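Local coordinates for 3-dehydroquinate dehydratase (Geobacillus kaustophilus, PDB 2YR1), which probably catalyses the cis-dehydration of 3-dehydroquinate to 3-dehydroshikimate, the third step of the chorismate pathway, through a Schiff-base intermediate, at residues V140-P153 against A170-D184. Sequence-based numbering, arbitrary orientation.
Sequences VWLVVSRHYFDGTP and ADIAKVAVMPKSPED
His147 and Lys174 meet on one face of a parallel strand pair, which they share with Val143, Ser145, Ile172 and Ala176. Lys174 leaves its strand with CG opposite the backbone N (chi1 174°) and stays extended to its end, running past Ser145 CB so that NZ arrives at the edge of the imidazole, in the ring plane, 3.0 Å from His147 CE1. On the ring itself, NE2 donates to Ser145 OG at 3.2 Å, a partner tilted out of the ring plane; that hydroxyl is also hydrogen-bonded to Asp119. With alanine in place of His147, Ser145 OG would probably lose this donor and a gap would open beside the lysine amine, giving its tip more freedom to move. Between the strands, backbone bonds run from Val144 N to Ile172 O through to Tyr148 N and Ala176 O, the one from Arg146 N to Lys174 O being weak.

At the N-terminal end, Asp171 OD2 accepts from Leu142 N (2.8 Å) with its anti lone pair and forms a salt bridge with Arg132, while the carboxylate stands nearly perpendicular to the Trp141 ring at its edge. Beyond the strands, Thr152 OG1 gives a weak bond to Met178 O (2.8 Å), and Thr152 CB packs on Asp184 CG at 3.6 Å. Water links Thr152 N to Asp184 OD2, whose anti lone pair takes Lys180 N.

The two strands and helix 155-167 form a right-handed beta-alpha-beta unit of the TIM barrel, bringing together the predicted Schiff-base lysine and proton donor/acceptor histidine of type I dehydroquinases.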
loop_
_atom_site.group_PDB
_atom_site.type_symbol
_atom_site.label_atom_id
_atom_site.label_comp_id
_atom_site.label_asym_id
_atom_site.label_seq_id
_atom_site.Cartn_x
_atom_site.Cartn_y
_atom_site.Cartn_z
ATOM N N VAL A 140 14.391 26.343 14.869
ATOM C CA VAL A 140 14.635 25.036 14.268
ATOM C C VAL A 140 13.535 24.070 14.700
ATOM O O VAL A 140 13.191 23.998 15.871
ATOM C CB VAL A 140 15.990 24.446 14.715
ATOM C CG1 VAL A 140 16.205 23.107 14.050
ATOM C CG2 VAL A 140 17.131 25.402 14.363
ATOM N N TRP A 141 12.988 23.334 13.745
ATOM C CA TRP A 141 11.936 22.372 14.041
ATOM C C TRP A 141 12.503 21.159 14.746
ATOM O O TRP A 141 13.633 20.754 14.495
ATOM C CB TRP A 141 11.236 21.949 12.764
ATOM C CG TRP A 141 10.578 23.099 12.076
ATOM C CD1 TRP A 141 11.069 23.824 11.033
ATOM C CD2 TRP A 141 9.286 23.640 12.371
ATOM N NE1 TRP A 141 10.157 24.775 10.649
ATOM C CE2 TRP A 141 9.052 24.683 11.455
ATOM C CE3 TRP A 141 8.301 23.339 13.323
ATOM C CZ2 TRP A 141 7.869 25.432 11.457
ATOM C CZ3 TRP A 141 7.124 24.083 13.326
ATOM C CH2 TRP A 141 6.920 25.119 12.394
ATOM N N LEU A 142 11.712 20.583 15.641
ATOM C CA LEU A 142 12.163 19.431 16.385
ATOM C C LEU A 142 11.393 18.171 16.048
ATOM O O LEU A 142 10.171 18.107 16.208
ATOM C CB LEU A 142 12.068 19.684 17.891
ATOM C CG LEU A 142 12.548 18.505 18.747
ATOM C CD1 LEU A 142 14.025 18.305 18.492
ATOM C CD2 LEU A 142 12.288 18.766 20.223
ATOM N N VAL A 143 12.136 17.177 15.571
ATOM C CA VAL A 143 11.585 15.876 15.249
ATOM C C VAL A 143 11.995 14.967 16.413
ATOM O O VAL A 143 13.182 14.853 16.717
ATOM C CB VAL A 143 12.205 15.311 13.924
ATOM C CG1 VAL A 143 11.700 13.895 13.665
ATOM C CG2 VAL A 143 11.861 16.214 12.759
ATOM N N VAL A 144 11.040 14.350 17.094
ATOM C CA VAL A 144 11.396 13.439 18.160
ATOM C C VAL A 144 11.085 12.047 17.669
ATOM O O VAL A 144 9.933 11.726 17.336
ATOM C CB VAL A 144 10.648 13.713 19.445
ATOM C CG1 VAL A 144 11.071 12.677 20.516
ATOM C CG2 VAL A 144 10.985 15.139 19.919
ATOM N N SER A 145 12.114 11.207 17.650
ATOM C CA SER A 145 11.966 9.873 17.117
ATOM C C SER A 145 12.306 8.698 18.005
ATOM O O SER A 145 12.869 8.836 19.096
ATOM C CB SER A 145 12.778 9.776 15.826
ATOM O OG SER A 145 14.152 10.047 16.057
ATOM N N ARG A 146 11.957 7.529 17.483
ATOM C CA ARG A 146 12.170 6.247 18.119
ATOM C C ARG A 146 12.327 5.265 16.971
ATOM O O ARG A 146 11.512 5.275 16.046
ATOM C CB ARG A 146 10.946 5.840 18.927
ATOM C CG ARG A 146 11.192 4.685 19.875
ATOM C CD ARG A 146 12.014 5.154 21.082
ATOM N NE ARG A 146 11.652 4.444 22.310
ATOM C CZ ARG A 146 11.999 3.190 22.577
ATOM N NH1 ARG A 146 12.727 2.509 21.703
ATOM N NH2 ARG A 146 11.602 2.616 23.708
ATOM N N HIS A 147 13.360 4.427 17.036
ATOM C CA HIS A 147 13.602 3.426 16.009
ATOM C C HIS A 147 13.731 2.025 16.638
ATOM O O HIS A 147 14.508 1.818 17.579
ATOM C CB HIS A 147 14.871 3.782 15.225
ATOM C CG HIS A 147 14.908 5.208 14.749
ATOM N ND1 HIS A 147 14.619 5.575 13.451
ATOM C CD2 HIS A 147 15.166 6.361 15.411
ATOM C CE1 HIS A 147 14.695 6.888 13.336
ATOM N NE2 HIS A 147 15.024 7.390 14.511
ATOM N N TYR A 148 12.958 1.073 16.123
ATOM C CA TYR A 148 12.992 -0.310 16.603
ATOM C C TYR A 148 13.588 -1.193 15.506
ATOM O O TYR A 148 12.887 -1.582 14.587
ATOM C CB TYR A 148 11.578 -0.788 16.919
ATOM C CG TYR A 148 10.972 -0.065 18.092
ATOM C CD1 TYR A 148 11.414 -0.321 19.388
ATOM C CD2 TYR A 148 9.993 0.911 17.906
ATOM C CE1 TYR A 148 10.896 0.380 20.475
ATOM C CE2 TYR A 148 9.467 1.620 18.989
ATOM C CZ TYR A 148 9.926 1.346 20.267
ATOM O OH TYR A 148 9.415 2.031 21.331
ATOM N N PHE A 149 14.875 -1.510 15.606
ATOM C CA PHE A 149 15.534 -2.320 14.576
ATOM C C PHE A 149 15.426 -3.827 14.745
ATOM O O PHE A 149 15.673 -4.573 13.795
ATOM C CB PHE A 149 17.010 -1.935 14.466
ATOM C CG PHE A 149 17.280 -0.819 13.488
ATOM C CD1 PHE A 149 17.762 -1.097 12.212
ATOM C CD2 PHE A 149 17.020 0.505 13.835
ATOM C CE1 PHE A 149 17.979 -0.076 11.289
ATOM C CE2 PHE A 149 17.233 1.542 12.918
ATOM C CZ PHE A 149 17.712 1.253 11.644
ATOM N N ASP A 150 15.038 -4.286 15.932
ATOM C CA ASP A 150 14.961 -5.715 16.173
ATOM C C ASP A 150 13.576 -6.342 16.048
ATOM O O ASP A 150 13.422 -7.556 16.196
ATOM C CB ASP A 150 15.553 -6.039 17.558
ATOM C CG ASP A 150 17.001 -5.601 17.685
ATOM O OD1 ASP A 150 17.741 -5.732 16.694
ATOM O OD2 ASP A 150 17.410 -5.127 18.765
ATOM N N GLY A 151 12.567 -5.524 15.775
ATOM C CA GLY A 151 11.232 -6.061 15.650
ATOM C C GLY A 151 10.210 -4.956 15.617
ATOM O O GLY A 151 10.560 -3.790 15.494
ATOM N N THR A 152 8.945 -5.338 15.746
ATOM C CA THR A 152 7.838 -4.396 15.719
ATOM C C THR A 152 7.029 -4.527 17.014
ATOM O O THR A 152 6.328 -5.519 17.231
ATOM C CB THR A 152 6.943 -4.684 14.504
ATOM O OG1 THR A 152 7.721 -4.524 13.314
ATOM C CG2 THR A 152 5.729 -3.744 14.473
ATOM N N PRO A 153 7.143 -3.535 17.910
ATOM C CA PRO A 153 6.385 -3.605 19.167
ATOM C C PRO A 153 4.880 -3.542 18.946
ATOM O O PRO A 153 4.411 -3.305 17.830
ATOM C CB PRO A 153 6.917 -2.419 19.978
ATOM C CG PRO A 153 7.543 -1.529 18.986
ATOM C CD PRO A 153 8.108 -2.427 17.922
ATOM N N ALA A 170 7.661 17.885 20.768
ATOM C CA ALA A 170 8.032 17.633 19.384
ATOM C C ALA A 170 7.177 18.414 18.388
ATOM O O ALA A 170 5.988 18.678 18.626
ATOM C CB ALA A 170 7.925 16.135 19.081
ATOM N N ASP A 171 7.784 18.795 17.272
ATOM C CA ASP A 171 7.056 19.469 16.216
ATOM C C ASP A 171 6.588 18.379 15.256
ATOM O O ASP A 171 5.589 18.531 14.545
ATOM C CB ASP A 171 7.947 20.465 15.474
ATOM C CG ASP A 171 8.251 21.715 16.308
ATOM O OD1 ASP A 171 7.296 22.351 16.794
ATOM O OD2 ASP A 171 9.435 22.049 16.476
ATOM N N ILE A 172 7.335 17.279 15.253
ATOM C CA ILE A 172 7.045 16.125 14.412
ATOM C C ILE A 172 7.439 14.894 15.212
ATOM O O ILE A 172 8.499 14.870 15.824
ATOM C CB ILE A 172 7.883 16.141 13.108
ATOM C CG1 ILE A 172 7.533 17.383 12.289
ATOM C CG2 ILE A 172 7.660 14.853 12.327
ATOM C CD1 ILE A 172 8.222 17.456 10.939
ATOM N N ALA A 173 6.572 13.883 15.213
ATOM C CA ALA A 173 6.828 12.642 15.936
ATOM C C ALA A 173 7.237 11.570 14.937
ATOM O O ALA A 173 6.581 11.404 13.904
ATOM C CB ALA A 173 5.573 12.203 16.668
ATOM N N LYS A 174 8.317 10.846 15.221
ATOM C CA LYS A 174 8.747 9.812 14.286
ATOM C C LYS A 174 8.975 8.439 14.920
ATOM O O LYS A 174 9.596 8.333 15.980
ATOM C CB LYS A 174 10.019 10.268 13.557
ATOM C CG LYS A 174 10.651 9.199 12.653
ATOM C CD LYS A 174 11.959 9.672 12.013
ATOM C CE LYS A 174 12.638 8.514 11.302
ATOM N NZ LYS A 174 14.092 8.714 11.085
ATOM N N VAL A 175 8.432 7.391 14.299
ATOM C CA VAL A 175 8.656 6.024 14.783
ATOM C C VAL A 175 8.946 5.079 13.609
ATOM O O VAL A 175 8.223 5.076 12.608
ATOM C CB VAL A 175 7.445 5.418 15.567
ATOM C CG1 VAL A 175 7.174 6.203 16.862
ATOM C CG2 VAL A 175 6.217 5.417 14.700
ATOM N N ALA A 176 10.009 4.287 13.720
ATOM C CA ALA A 176 10.309 3.318 12.663
ATOM C C ALA A 176 10.407 1.916 13.288
ATOM O O ALA A 176 10.884 1.764 14.414
ATOM C CB ALA A 176 11.617 3.698 11.930
ATOM N N VAL A 177 9.939 0.896 12.580
ATOM C CA VAL A 177 9.999 -0.458 13.090
ATOM C C VAL A 177 10.528 -1.432 12.045
ATOM O O VAL A 177 10.562 -1.118 10.851
ATOM C CB VAL A 177 8.609 -0.971 13.574
ATOM C CG1 VAL A 177 8.099 -0.115 14.736
ATOM C CG2 VAL A 177 7.596 -0.954 12.406
ATOM N N MET A 178 10.960 -2.603 12.511
ATOM C CA MET A 178 11.466 -3.655 11.615
ATOM C C MET A 178 10.435 -4.757 11.663
ATOM O O MET A 178 10.305 -5.466 12.676
ATOM C CB MET A 178 12.802 -4.208 12.087
ATOM C CG MET A 178 13.384 -5.222 11.109
ATOM S SD MET A 178 13.901 -4.388 9.632
ATOM C CE MET A 178 15.710 -4.410 9.858
ATOM N N PRO A 179 9.656 -4.906 10.581
ATOM C CA PRO A 179 8.621 -5.946 10.552
ATOM C C PRO A 179 9.235 -7.325 10.328
ATOM O O PRO A 179 10.237 -7.451 9.653
ATOM C CB PRO A 179 7.741 -5.508 9.383
ATOM C CG PRO A 179 8.727 -4.969 8.429
ATOM C CD PRO A 179 9.666 -4.145 9.318
ATOM N N LYS A 180 8.612 -8.350 10.876
ATOM C CA LYS A 180 9.119 -9.704 10.706
ATOM C C LYS A 180 8.034 -10.496 10.001
ATOM O O LYS A 180 8.188 -11.686 9.714
ATOM C CB LYS A 180 9.441 -10.319 12.071
ATOM C CG LYS A 180 10.533 -9.590 12.839
ATOM C CD LYS A 180 11.812 -9.494 12.031
ATOM C CE LYS A 180 12.917 -8.774 12.789
ATOM N NZ LYS A 180 13.360 -9.549 13.974
ATOM N N SER A 181 6.943 -9.807 9.689
ATOM C CA SER A 181 5.801 -10.420 9.026
ATOM C C SER A 181 4.864 -9.345 8.467
ATOM O O SER A 181 4.946 -8.184 8.850
ATOM C CB SER A 181 5.006 -11.239 10.034
ATOM O OG SER A 181 4.273 -10.349 10.859
ATOM N N PRO A 182 3.966 -9.726 7.545
ATOM C CA PRO A 182 3.022 -8.766 6.967
ATOM C C PRO A 182 2.153 -8.191 8.081
ATOM O O PRO A 182 1.794 -7.003 8.078
ATOM C CB PRO A 182 2.227 -9.622 5.985
ATOM C CG PRO A 182 3.289 -10.534 5.449
ATOM C CD PRO A 182 4.043 -10.943 6.716
ATOM N N GLU A 183 1.819 -9.031 9.052
ATOM C CA GLU A 183 1.010 -8.547 10.151
ATOM C C GLU A 183 1.684 -7.364 10.846
ATOM O O GLU A 183 1.005 -6.419 11.244
ATOM C CB GLU A 183 0.718 -9.665 11.160
ATOM C CG GLU A 183 -0.212 -9.207 12.273
ATOM C CD GLU A 183 -1.404 -8.408 11.739
ATOM O OE1 GLU A 183 -1.707 -7.308 12.284
ATOM O OE2 GLU A 183 -2.031 -8.882 10.765
ATOM N N ASP A 184 3.007 -7.412 10.983
ATOM C CA ASP A 184 3.755 -6.320 11.612
ATOM C C ASP A 184 3.621 -5.036 10.818
ATOM O O ASP A 184 3.565 -3.952 11.396
ATOM C CB ASP A 184 5.242 -6.641 11.721
ATOM C CG ASP A 184 5.559 -7.567 12.869
ATOM O OD1 ASP A 184 4.759 -7.645 13.843
ATOM O OD2 ASP A 184 6.629 -8.201 12.784
HETATM O O HOH W 1 3.849 -6.306 16.082
HETATM O O HOH W 2 8.534 -7.840 15.407
HETATM O O HOH W 3 6.003 -8.353 16.942
#